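Local coordinates for baculoviral IAP repeat-containing protein 2 (Homo sapiens, PDB 3M1D) that belongs to the inhibitor of apoptosis family and is recruited by TRAF2 to TNF receptor signalling complexes, probably through the zinc-binding BIR1 domain described here, at residues P74-S77 / F78-N81; P65-K68 / H69-Y73; E12-R15 / M16-S20; T41-N44 / D45-K48; S29-S32 / L33-G37. All coordinates share one frame; numbering follows the deposited sequence. Where two conformers were deposited one is given.

Contact 1: P74-S77 / F78-N81; sequences PSCS and FIQN. With ZN (zinc ion), chain C.
Cys76 and Ile79 meet at the zinc site of the BIR domain, where the last of three cysteines that bind the metal together with one histidine is also the N-cap of helix 77-83. Cys76 SG binds the zinc ion at 2.3 Å; Cys49, Cys52 and His69 complete the site. With SG anti to the backbone N (chi1 175°), the sulfur lies beside its own carbonyl carbon, where it also receives Ile79 N at 3.5 Å in an almost straight N-H...S bond (175°). One thiolate thus grips the metal and caps the first helical turn, and the amide together with the helix N terminus would be expected to soften its negative charge. Ile79 CG2 packs on Cys76 CB at 3.8 Å, while the rest of the isoleucine leads off toward His69 and Lys70 on helix 65-72. The ring of Phe78 turns away from Pro74-Ser77 and meets Phe50 edge-to-face. Main-chain bonds start the helix: Gln80 N reaches Cys76 O, in the carbonyl plane, and Asn81 N reaches Ser77 O. On the more exposed flank, Gln80 CB is 3.6 Å from Cys76 O.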
loop_
_atom_site.group_PDB
_atom_site.type_symbol
_atom_site.label_atom_id
_atom_site.label_comp_id
_atom_site.label_asym_id
_atom_site.label_seq_id
_atom_site.Cartn_x
_atom_site.Cartn_y
_atom_site.Cartn_z
ATOM N N PRO A 74 -8.216 1.518 10.901
ATOM C CA PRO A 74 -9.303 2.390 10.440
ATOM C C PRO A 74 -9.066 3.870 10.749
ATOM O O PRO A 74 -9.687 4.719 10.105
ATOM C CB PRO A 74 -10.524 1.907 11.242
ATOM C CG PRO A 74 -10.092 0.705 12.007
ATOM C CD PRO A 74 -8.609 0.688 12.055
ATOM N N SER A 75 -8.195 4.181 11.711
ATOM C CA SER A 75 -8.027 5.572 12.148
ATOM C C SER A 75 -7.114 6.383 11.229
ATOM O O SER A 75 -6.980 7.597 11.384
ATOM C CB SER A 75 -7.547 5.647 13.599
ATOM O OG SER A 75 -6.239 5.126 13.742
ATOM N N CYS A 76 -6.505 5.703 10.263
ATOM C CA CYS A 76 -5.698 6.370 9.243
ATOM C C CYS A 76 -6.539 7.365 8.458
ATOM O O CYS A 76 -7.499 6.974 7.791
ATOM C CB CYS A 76 -5.107 5.335 8.279
ATOM S SG CYS A 76 -4.198 6.047 6.891
ATOM N N SER A 77 -6.176 8.646 8.525
ATOM C CA SER A 77 -6.910 9.686 7.806
ATOM C C SER A 77 -6.922 9.428 6.305
ATOM O O SER A 77 -7.915 9.698 5.631
ATOM C CB SER A 77 -6.306 11.073 8.061
ATOM O OG SER A 77 -6.375 11.414 9.425
ATOM N N PHE A 78 -5.813 8.937 5.765
ATOM C CA PHE A 78 -5.779 8.687 4.335
ATOM C C PHE A 78 -6.818 7.629 3.946
ATOM O O PHE A 78 -7.673 7.875 3.097
ATOM C CB PHE A 78 -4.392 8.258 3.857
ATOM C CG PHE A 78 -4.377 7.785 2.434
ATOM C CD1 PHE A 78 -4.327 8.695 1.387
ATOM C CD2 PHE A 78 -4.452 6.434 2.136
ATOM C CE1 PHE A 78 -4.328 8.267 0.063
ATOM C CE2 PHE A 78 -4.455 5.999 0.815
ATOM C CZ PHE A 78 -4.396 6.918 -0.221
ATOM N N ILE A 79 -6.744 6.453 4.561
ATOM C CA ILE A 79 -7.673 5.384 4.209
ATOM C C ILE A 79 -9.137 5.811 4.422
ATOM O O ILE A 79 -10.011 5.386 3.672
ATOM C CB ILE A 79 -7.365 4.034 4.922
ATOM C CG1 ILE A 79 -7.857 2.856 4.068
ATOM C CG2 ILE A 79 -7.993 3.975 6.306
ATOM C CD1 ILE A 79 -7.218 2.786 2.672
ATOM N N GLN A 80 -9.396 6.669 5.414
ATOM C CA GLN A 80 -10.754 7.165 5.657
ATOM C C GLN A 80 -11.224 8.064 4.518
ATOM O O GLN A 80 -12.373 7.990 4.082
ATOM C CB GLN A 80 -10.829 7.949 6.968
ATOM C CG GLN A 80 -10.831 7.117 8.234
ATOM C CD GLN A 80 -10.729 7.994 9.484
ATOM O OE1 GLN A 80 -10.750 7.503 10.621
ATOM N NE2 GLN A 80 -10.622 9.299 9.274
ATOM N N ASN A 81 -10.332 8.924 4.042
ATOM C CA ASN A 81 -10.687 9.864 2.991
ATOM C C ASN A 81 -10.734 9.206 1.619
ATOM O O ASN A 81 -11.482 9.624 0.736
ATOM C CB ASN A 81 -9.721 11.048 2.991
ATOM C CG ASN A 81 -9.896 11.936 4.212
ATOM O OD1 ASN A 81 -10.966 11.961 4.824
ATOM N ND2 ASN A 81 -8.843 12.668 4.573
HETATM ZN ZN ZN C . -2.689 4.266 6.690
#

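Contact 2: P65-K68 / H69-Y73; sequences PIQK and HKQLY. With ZN (zinc ion), chain C.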
loop_
_atom_site.group_PDB
_atom_site.type_symbol
_atom_site.label_atom_id
_atom_site.label_comp_id
_atom_site.label_asym_id
_atom_site.label_seq_id
_atom_site.Cartn_x
_atom_site.Cartn_y
_atom_site.Cartn_z
ATOM N N PRO A 65 -5.531 -4.498 -0.799
ATOM C CA PRO A 65 -4.761 -3.597 0.066
ATOM C C PRO A 65 -5.654 -2.575 0.766
ATOM O O PRO A 65 -5.427 -2.269 1.932
ATOM C CB PRO A 65 -3.802 -2.911 -0.911
ATOM C CG PRO A 65 -3.603 -3.922 -1.996
ATOM C CD PRO A 65 -4.961 -4.581 -2.156
ATOM N N ILE A 66 -6.678 -2.079 0.080
ATOM C CA ILE A 66 -7.579 -1.112 0.697
ATOM C C ILE A 66 -8.403 -1.729 1.822
ATOM O O ILE A 66 -8.566 -1.117 2.886
ATOM C CB ILE A 66 -8.480 -0.432 -0.339
ATOM C CG1 ILE A 66 -7.657 0.562 -1.146
ATOM C CG2 ILE A 66 -9.651 0.259 0.348
ATOM C CD1 ILE A 66 -8.407 1.200 -2.299
ATOM N N GLN A 67 -8.893 -2.951 1.610
ATOM C CA GLN A 67 -9.645 -3.644 2.657
ATOM C C GLN A 67 -8.783 -3.994 3.852
ATOM O O GLN A 67 -9.205 -3.824 4.993
ATOM C CB GLN A 67 -10.269 -4.945 2.144
ATOM C CG GLN A 67 -11.639 -4.793 1.530
ATOM C CD GLN A 67 -12.338 -6.130 1.357
ATOM O OE1 GLN A 67 -11.891 -7.155 1.881
ATOM N NE2 GLN A 67 -13.451 -6.122 0.634
ATOM N N LYS A 68 -7.598 -4.540 3.600
ATOM C CA LYS A 68 -6.719 -4.881 4.712
ATOM C C LYS A 68 -6.442 -3.618 5.518
ATOM O O LYS A 68 -6.469 -3.630 6.741
ATOM C CB LYS A 68 -5.398 -5.494 4.225
ATOM C CG LYS A 68 -5.488 -6.986 3.923
ATOM C CD LYS A 68 -4.101 -7.624 3.902
ATOM C CE LYS A 68 -4.166 -9.139 3.730
ATOM N NZ LYS A 68 -2.786 -9.748 3.737
ATOM N N HIS A 69 -6.200 -2.531 4.801
ATOM C CA HIS A 69 -5.873 -1.244 5.400
ATOM C C HIS A 69 -7.011 -0.730 6.292
ATOM O O HIS A 69 -6.785 -0.363 7.447
ATOM C CB HIS A 69 -5.598 -0.246 4.279
ATOM C CG HIS A 69 -4.814 0.952 4.706
ATOM N ND1 HIS A 69 -4.141 1.752 3.808
ATOM C CD2 HIS A 69 -4.586 1.482 5.930
ATOM C CE1 HIS A 69 -3.535 2.726 4.460
ATOM N NE2 HIS A 69 -3.785 2.583 5.748
ATOM N N LYS A 70 -8.222 -0.688 5.740
ATOM C CA LYS A 70 -9.425 -0.260 6.461
ATOM C C LYS A 70 -9.677 -1.093 7.704
ATOM O O LYS A 70 -10.084 -0.564 8.734
ATOM C CB LYS A 70 -10.673 -0.382 5.570
ATOM C CG LYS A 70 -10.966 0.810 4.695
ATOM C CD LYS A 70 -11.846 0.416 3.502
ATOM C CE LYS A 70 -13.133 -0.290 3.928
ATOM N NZ LYS A 70 -14.145 -0.372 2.812
ATOM N N GLN A 71 -9.474 -2.406 7.577
ATOM C CA GLN A 71 -9.758 -3.372 8.634
ATOM C C GLN A 71 -8.766 -3.297 9.778
ATOM O O GLN A 71 -9.140 -3.417 10.946
ATOM C CB GLN A 71 -9.725 -4.804 8.078
ATOM C CG GLN A 71 -11.032 -5.278 7.467
ATOM C CD GLN A 71 -10.875 -6.502 6.574
ATOM O OE1 GLN A 71 -11.784 -6.832 5.811
ATOM N NE2 GLN A 71 -9.724 -7.181 6.659
ATOM N N LEU A 72 -7.495 -3.130 9.442
ATOM C CA LEU A 72 -6.454 -3.221 10.453
ATOM C C LEU A 72 -6.231 -1.906 11.159
ATOM O O LEU A 72 -6.044 -1.884 12.381
ATOM C CB LEU A 72 -5.143 -3.723 9.846
ATOM C CG LEU A 72 -5.222 -5.156 9.326
ATOM C CD1 LEU A 72 -4.123 -5.401 8.293
ATOM C CD2 LEU A 72 -5.112 -6.137 10.473
ATOM N N TYR A 73 -6.241 -0.818 10.392
ATOM C CA TYR A 73 -5.994 0.505 10.958
ATOM C C TYR A 73 -6.959 1.569 10.434
ATOM O O TYR A 73 -6.577 2.432 9.643
ATOM C CB TYR A 73 -4.540 0.937 10.743
ATOM C CG TYR A 73 -4.047 1.790 11.886
ATOM C CD1 TYR A 73 -3.726 1.217 13.112
ATOM C CD2 TYR A 73 -3.959 3.170 11.760
ATOM C CE1 TYR A 73 -3.295 1.993 14.174
ATOM C CE2 TYR A 73 -3.535 3.955 12.816
ATOM C CZ TYR A 73 -3.217 3.363 14.021
ATOM O OH TYR A 73 -2.798 4.142 15.067
HETATM ZN ZN ZN C . -2.689 4.266 6.690
#
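The imidazole of His69 has Pro65 O obliquely beside it, and its NE2 binds the zinc ion at 2.2 Å. The ring also meets that of Phe38, the planes at about 40°. The ring's other nitrogen, ND1, is hydrogen-bonded to Ala36 O, so metal and carbonyl together fix the rotation of the ring, and the carbonyl acts as a second-shell group that would tend to make the imidazole a more electron-rich ligand. CG stands anti to the backbone N (chi1 -160°), which carries the ring away from Pro65-Lys68 and toward the metal; CB stays behind, 3.1 Å from Pro65 O. Two other flat groups, the amides of Gln67 and Gln71, lie alongside each other and point the same way on the exposed flank, their planes 46° apart and their OE1 atoms 3.9 Å from each other. Ile66 CG2 touches Lys70 CD at 3.8 Å. Four successive i to i+4 backbone bonds join the two segments, from His69 N to Pro65 O at 3.0 Å through to Leu72 N on Lys68 O. Lys68 sends its amine to Asp63 in a salt bridge and lies against Trp59 as a cation-pi partner. Helix 65-72 packs Pro65 on helix 30-35, Ile66 and Lys70 on helix 77-83, and Lys68 and Leu72 on Leu56 of strand 55-56.

Contact 3: E12-R15 / M16-S20; sequences ELYR and MSTYS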
loop_
_atom_site.group_PDB
_atom_site.type_symbol
_atom_site.label_atom_id
_atom_site.label_comp_id
_atom_site.label_asym_id
_atom_site.label_seq_id
_atom_site.Cartn_x
_atom_site.Cartn_y
_atom_site.Cartn_z
ATOM N N GLU A 12 1.059 9.624 -4.418
ATOM C CA GLU A 12 0.780 8.294 -4.961
ATOM C C GLU A 12 1.805 7.903 -6.012
ATOM O O GLU A 12 2.192 6.728 -6.122
ATOM C CB GLU A 12 -0.611 8.207 -5.569
ATOM C CG GLU A 12 -0.942 6.780 -6.004
ATOM C CD GLU A 12 -2.269 6.664 -6.721
ATOM O OE1 GLU A 12 -3.119 7.551 -6.550
ATOM O OE2 GLU A 12 -2.462 5.673 -7.456
ATOM N N LEU A 13 2.242 8.898 -6.781
ATOM C CA LEU A 13 3.229 8.674 -7.831
ATOM C C LEU A 13 4.571 8.319 -7.224
ATOM O O LEU A 13 5.240 7.401 -7.693
ATOM C CB LEU A 13 3.337 9.887 -8.772
ATOM C CG LEU A 13 2.086 10.092 -9.643
ATOM C CD1 LEU A 13 2.092 11.435 -10.330
ATOM C CD2 LEU A 13 1.928 8.960 -10.663
ATOM N N TYR A 14 4.963 9.030 -6.168
ATOM C CA TYR A 14 6.156 8.648 -5.431
ATOM C C TYR A 14 6.036 7.222 -4.928
ATOM O O TYR A 14 6.956 6.430 -5.088
ATOM C CB TYR A 14 6.458 9.585 -4.245
ATOM C CG TYR A 14 7.455 8.932 -3.307
ATOM C CD1 TYR A 14 8.787 8.765 -3.686
ATOM C CD2 TYR A 14 7.054 8.415 -2.080
ATOM C CE1 TYR A 14 9.697 8.126 -2.853
ATOM C CE2 TYR A 14 7.969 7.775 -1.237
ATOM C CZ TYR A 14 9.282 7.644 -1.631
ATOM O OH TYR A 14 10.188 7.017 -0.802
ATOM N N ARG A 15 4.908 6.886 -4.304
ATOM C CA ARG A 15 4.750 5.520 -3.803
ATOM C C ARG A 15 4.981 4.497 -4.920
ATOM O O ARG A 15 5.701 3.519 -4.725
ATOM C CB ARG A 15 3.387 5.308 -3.138
ATOM C CG ARG A 15 3.145 6.251 -1.967
ATOM C CD ARG A 15 2.041 5.738 -1.063
ATOM N NE ARG A 15 0.715 5.924 -1.648
ATOM C CZ ARG A 15 0.092 7.094 -1.715
ATOM N NH1 ARG A 15 0.684 8.200 -1.261
ATOM N NH2 ARG A 15 -1.118 7.164 -2.252
ATOM N N MET A 16 4.366 4.723 -6.076
ATOM C CA MET A 16 4.566 3.849 -7.234
ATOM C C MET A 16 6.050 3.663 -7.563
ATOM O O MET A 16 6.513 2.541 -7.798
ATOM C CB MET A 16 3.822 4.398 -8.456
ATOM C CG MET A 16 3.763 3.430 -9.633
ATOM S SD MET A 16 2.942 1.873 -9.223
ATOM C CE MET A 16 3.332 0.900 -10.677
ATOM N N SER A 17 6.806 4.759 -7.572
ATOM C CA SER A 17 8.229 4.672 -7.873
ATOM C C SER A 17 8.987 3.740 -6.932
ATOM O O SER A 17 10.007 3.181 -7.320
ATOM C CB SER A 17 8.887 6.053 -7.841
ATOM O OG SER A 17 9.222 6.392 -6.511
ATOM N N THR A 18 8.516 3.569 -5.699
ATOM C CA THR A 18 9.266 2.742 -4.755
ATOM C C THR A 18 9.177 1.253 -5.102
ATOM O O THR A 18 9.905 0.435 -4.544
ATOM C CB THR A 18 8.836 2.943 -3.264
ATOM O OG1 THR A 18 7.521 2.416 -3.056
ATOM C CG2 THR A 18 8.889 4.424 -2.848
ATOM N N TYR A 19 8.277 0.901 -6.010
ATOM C CA TYR A 19 8.087 -0.504 -6.350
ATOM C C TYR A 19 9.035 -0.982 -7.451
ATOM O O TYR A 19 8.949 -2.124 -7.896
ATOM C CB TYR A 19 6.616 -0.791 -6.679
ATOM C CG TYR A 19 5.719 -0.673 -5.454
ATOM C CD1 TYR A 19 5.447 -1.784 -4.654
ATOM C CD2 TYR A 19 5.173 0.558 -5.080
ATOM C CE1 TYR A 19 4.637 -1.677 -3.530
ATOM C CE2 TYR A 19 4.362 0.671 -3.962
ATOM C CZ TYR A 19 4.104 -0.439 -3.190
ATOM O OH TYR A 19 3.308 -0.321 -2.069
ATOM N N SER A 20 9.969 -0.124 -7.856
ATOM C CA SER A 20 10.924 -0.491 -8.905
ATOM C C SER A 20 11.677 -1.792 -8.579
ATOM O O SER A 20 12.003 -2.573 -9.478
ATOM C CB SER A 20 11.899 0.658 -9.194
ATOM O OG SER A 20 12.646 1.012 -8.037
#
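Tyr14, Arg15 and Thr18 meet toward the C-terminal part of helix 9-17, the first helix of the modelled BIR1 chain, where two hydroxyls bond to main-chain carbonyls. Ser17 OG donates to Tyr14 O at 2.7 Å, in the carbonyl plane and on a lone pair. Arg15 O is gripped twice by one residue: Thr18 OG1 reaches it in plane, on a lone pair, at 2.7 Å, whereas Thr18 N comes from above the plane, 59° out of it. The threonine hydroxyl sits between its backbone N and carbonyl carbon (chi1 69°), which puts it on that carbonyl and swings the methyl the other way, over one face of the Tyr14 ring. Thr18 OG1 also accepts a hydrogen bond from Tyr40 N, tying the turn to strand 38-40. The guanidinium of Arg15 has one face toward Glu12 CA and is held by Ala34 O, by Asp8 in a salt bridge, and by Phe50 through a cation-pi contact. Tyr19, hydrogen-bonded to Phe38 O, turns its ring edge to Arg15 O, with CD2 at 3.0 Å. The CH-pi contact sets Thr18 CG2 3.9 Å from the Tyr14 ring centroid, 29° off the ring normal.

Contact 4: T41-N44 / D45-K48; sequences TGVN and DKVK
Thr41 and Lys46 meet across this turn: Thr41 OG1 donates to Lys46 O at 2.8 Å, from above the carbonyl plane and not on a lone pair. Thr41 N reaches the same oxygen at 3.1 Å, lying in that plane, so one residue holds Lys46 O by two routes. The hydroxyl is placed by chi1 of 64°, between the backbone N and the carbonyl carbon, and it also accepts Val43 N at 3.2 Å, which makes an ST turn. The threonine methyl takes the other direction, and CG2 comes within 4.0 Å of Lys48 CB. Lys46 lays its chain beside the hydroxyl, with CB 3.6 Å from Thr41 OG1, and a bend at chi3 (64°) keeps Lys46 CE 3.8 Å from the same oxygen.

A type II' turn from Val43 to Lys46 forms the tip of this beta hairpin between strands 38-40 and 47-49, part of the antiparallel sheet of the BIR fold. Lys46 N closes it on Val43 O at 2.9 Å, nearly along the C=O axis. Asn44 takes the positive phi (48°) that a type II' turn requires at its second position, and its carbonyl is held by Tyr40 OH. Farther out, the carboxylate of Asp45 turns away from Thr41-Asn44 and takes both oxygens to backbone amides, OD1 to Asn58 N and OD2 to Trp59 N.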
loop_
_atom_site.group_PDB
_atom_site.type_symbol
_atom_site.label_atom_id
_atom_site.label_comp_id
_atom_site.label_asym_id
_atom_site.label_seq_id
_atom_site.Cartn_x
_atom_site.Cartn_y
_atom_site.Cartn_z
ATOM N N THR A 41 8.952 -1.081 1.275
ATOM C CA THR A 41 10.026 -0.904 2.246
ATOM C C THR A 41 11.391 -1.345 1.736
ATOM O O THR A 41 12.414 -0.962 2.304
ATOM C CB THR A 41 9.768 -1.694 3.523
ATOM O OG1 THR A 41 9.757 -3.100 3.223
ATOM C CG2 THR A 41 8.444 -1.261 4.171
ATOM N N GLY A 42 11.405 -2.153 0.679
ATOM C CA GLY A 42 12.649 -2.679 0.137
ATOM C C GLY A 42 12.976 -4.030 0.742
ATOM O O GLY A 42 14.004 -4.630 0.434
ATOM N N VAL A 43 12.091 -4.509 1.610
ATOM C CA VAL A 43 12.265 -5.803 2.254
ATOM C C VAL A 43 11.141 -6.770 1.870
ATOM O O VAL A 43 9.960 -6.468 2.052
ATOM C CB VAL A 43 12.322 -5.658 3.796
ATOM C CG1 VAL A 43 12.246 -7.021 4.482
ATOM C CG2 VAL A 43 13.602 -4.919 4.212
ATOM N N ASN A 44 11.514 -7.930 1.340
ATOM C CA ASN A 44 10.528 -8.945 0.951
ATOM C C ASN A 44 9.406 -8.304 0.126
ATOM O O ASN A 44 9.671 -7.598 -0.846
ATOM C CB ASN A 44 9.977 -9.667 2.198
ATOM C CG ASN A 44 11.087 -10.388 2.997
ATOM O OD1 ASN A 44 12.119 -10.746 2.440
ATOM N ND2 ASN A 44 10.871 -10.588 4.298
ATOM N N ASP A 45 8.161 -8.544 0.516
ATOM C CA ASP A 45 7.025 -7.874 -0.122
ATOM C C ASP A 45 6.321 -6.960 0.883
ATOM O O ASP A 45 5.127 -6.702 0.776
ATOM C CB ASP A 45 6.048 -8.888 -0.721
ATOM C CG ASP A 45 5.375 -9.760 0.332
ATOM O OD1 ASP A 45 5.875 -9.846 1.474
ATOM O OD2 ASP A 45 4.342 -10.373 0.005
ATOM N N LYS A 46 7.087 -6.463 1.844
ATOM C CA LYS A 46 6.549 -5.660 2.934
ATOM C C LYS A 46 6.382 -4.218 2.527
ATOM O O LYS A 46 7.308 -3.589 2.022
ATOM C CB LYS A 46 7.453 -5.740 4.169
ATOM C CG LYS A 46 6.869 -5.034 5.387
ATOM C CD LYS A 46 7.664 -5.327 6.646
ATOM C CE LYS A 46 9.079 -4.783 6.535
ATOM N NZ LYS A 46 9.828 -5.020 7.798
ATOM N N VAL A 47 5.190 -3.694 2.759
ATOM C CA VAL A 47 4.868 -2.342 2.371
ATOM C C VAL A 47 4.367 -1.582 3.604
ATOM O O VAL A 47 3.984 -2.186 4.599
ATOM C CB VAL A 47 3.799 -2.346 1.255
ATOM C CG1 VAL A 47 4.310 -3.122 0.046
ATOM C CG2 VAL A 47 2.515 -2.981 1.771
ATOM N N LYS A 48 4.362 -0.257 3.527
ATOM C CA LYS A 48 4.064 0.569 4.681
ATOM C C LYS A 48 3.184 1.737 4.237
ATOM O O LYS A 48 3.412 2.317 3.181
ATOM C CB LYS A 48 5.393 1.052 5.283
ATOM C CG LYS A 48 5.327 1.746 6.639
ATOM C CD LYS A 48 6.755 1.903 7.205
ATOM C CE LYS A 48 6.821 2.867 8.380
ATOM N NZ LYS A 48 8.212 3.396 8.582
#

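Contact 5: S29-S32 / L33-G37; sequences SERS and LARAG
Ser29 and Leu33 form the tight side of this helix. Ser29 O accepts Leu33 N at 3.1 Å, and Leu33 CG lies against the same oxygen at 3.4 Å. Ser32 OG joins in at 2.8 Å, approaching Ser29 O from the same face of its plane as the amide, so that the carbonyl is gripped by two donors. The Ser32 hydroxyl can fold back this way because it sits between its own N and carbonyl carbon (chi1 73°). On this side Leu33 also packs on Tyr19, Trp59 and Pro65, while the small side chains of Ala34 and Ala36 rest their CB atoms near the carbonyls of Glu30 and Ser32.

The short helix 30-35 of the BIR domain is closed at both ends. At its start Ser29 is the N-cap, its OG accepting Ser32 N at 3.0 Å. At its finish Gly37, with a positive phi of 98°, turns the chain out in a Schellman motif, Gly37 N bonding back to Ala34 O; just before it, Ala36 N makes an i to i+4 bond to Ser32 O.

The opposite character appears at Arg31 and Arg35, both exposed. Their chains run alongside each other in the same direction, with guanidinium planes 31° apart. Arg31 CB lies over one face of the Arg35 guanidinium, and Arg31 CD is 4.0 Å from Arg35 NH2. The like charges stay apart, Arg31 NE and Arg35 NH2 being separated by 5.1 Å. Beyond them, Glu12 on helix 9-17 makes a long, weak ion pair with Arg35 NE.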
loop_
_atom_site.group_PDB
_atom_site.type_symbol
_atom_site.label_atom_id
_atom_site.label_comp_id
_atom_site.label_asym_id
_atom_site.label_seq_id
_atom_site.Cartn_x
_atom_site.Cartn_y
_atom_site.Cartn_z
ATOM N N SER A 29 -1.028 -6.244 -7.415
ATOM C CA SER A 29 -0.427 -5.203 -8.234
ATOM C C SER A 29 0.178 -4.076 -7.395
ATOM O O SER A 29 -0.336 -3.718 -6.331
ATOM C CB SER A 29 -1.419 -4.642 -9.257
ATOM O OG SER A 29 -2.290 -3.695 -8.674
ATOM N N GLU A 30 1.287 -3.547 -7.893
ATOM C CA GLU A 30 1.981 -2.435 -7.264
ATOM C C GLU A 30 1.126 -1.175 -7.309
ATOM O O GLU A 30 1.141 -0.384 -6.370
ATOM C CB GLU A 30 3.315 -2.179 -7.959
ATOM C CG GLU A 30 4.359 -3.235 -7.697
ATOM C CD GLU A 30 4.517 -4.185 -8.854
ATOM O OE1 GLU A 30 3.484 -4.646 -9.396
ATOM O OE2 GLU A 30 5.681 -4.458 -9.225
ATOM N N ARG A 31 0.383 -0.992 -8.397
ATOM C CA ARG A 31 -0.497 0.159 -8.509
ATOM C C ARG A 31 -1.563 0.130 -7.425
ATOM O O ARG A 31 -1.852 1.151 -6.815
ATOM C CB ARG A 31 -1.153 0.228 -9.885
ATOM C CG ARG A 31 -0.163 0.290 -11.038
ATOM C CD ARG A 31 -0.837 0.801 -12.307
ATOM N NE ARG A 31 -0.286 0.200 -13.520
ATOM C CZ ARG A 31 -0.708 -0.947 -14.048
ATOM N NH1 ARG A 31 -1.687 -1.635 -13.467
ATOM N NH2 ARG A 31 -0.149 -1.414 -15.160
ATOM N N SER A 32 -2.143 -1.042 -7.179
ATOM C CA SER A 32 -3.169 -1.150 -6.150
ATOM C C SER A 32 -2.575 -0.885 -4.768
ATOM O O SER A 32 -3.184 -0.220 -3.939
ATOM C CB SER A 32 -3.871 -2.509 -6.195
ATOM O OG SER A 32 -3.035 -3.542 -5.715
ATOM N N LEU A 33 -1.371 -1.388 -4.532
ATOM C CA LEU A 33 -0.701 -1.135 -3.273
ATOM C C LEU A 33 -0.503 0.360 -3.065
ATOM O O LEU A 33 -0.885 0.901 -2.021
ATOM C CB LEU A 33 0.634 -1.877 -3.218
ATOM C CG LEU A 33 0.426 -3.381 -3.047
ATOM C CD1 LEU A 33 1.711 -4.145 -3.307
ATOM C CD2 LEU A 33 -0.118 -3.679 -1.634
ATOM N N ALA A 34 0.066 1.024 -4.074
ATOM C CA ALA A 34 0.369 2.448 -3.998
ATOM C C ALA A 34 -0.896 3.290 -3.844
ATOM O O ALA A 34 -0.917 4.275 -3.089
ATOM C CB ALA A 34 1.171 2.892 -5.232
ATOM N N ARG A 35 -1.948 2.901 -4.557
ATOM C CA ARG A 35 -3.236 3.573 -4.444
ATOM C C ARG A 35 -3.819 3.431 -3.045
ATOM O O ARG A 35 -4.513 4.326 -2.571
ATOM C CB ARG A 35 -4.238 3.024 -5.470
ATOM C CG ARG A 35 -3.859 3.301 -6.913
ATOM C CD ARG A 35 -4.882 2.722 -7.893
ATOM N NE ARG A 35 -4.384 2.751 -9.267
ATOM C CZ ARG A 35 -4.989 2.163 -10.296
ATOM N NH1 ARG A 35 -6.121 1.495 -10.109
ATOM N NH2 ARG A 35 -4.461 2.241 -11.514
ATOM N N ALA A 36 -3.550 2.301 -2.392
ATOM C CA ALA A 36 -4.049 2.086 -1.031
ATOM C C ALA A 36 -3.193 2.794 0.027
ATOM O O ALA A 36 -3.440 2.656 1.219
ATOM C CB ALA A 36 -4.178 0.599 -0.722
ATOM N N GLY A 37 -2.205 3.559 -0.429
ATOM C CA GLY A 37 -1.375 4.369 0.453
ATOM C C GLY A 37 -0.059 3.721 0.817
ATOM O O GLY A 37 0.705 4.264 1.611
#

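Overall arrangement
From the N terminus the order is contact 3, 5, 4, 2, 1, strictly in series: each is a local turn or helix segment, and none encloses or crosses another. Contact 3 on helix 9-17 lies against contact 5 on helix 30-35, joined by Arg15 to Ala34 O. Contact 4 closes the hairpin between the first two strands and touches contact 3 where Tyr19 meets Val47. Contact 5 in turn holds contact 2 through Ala36 and His69. Contacts 2 and 1, on consecutive helices, share the zinc ion and pack Ile79 on His69. Phe78 of contact 1 reaches back to 33-37, while contacts 1 and 4 lie about 21 Å apart between centres.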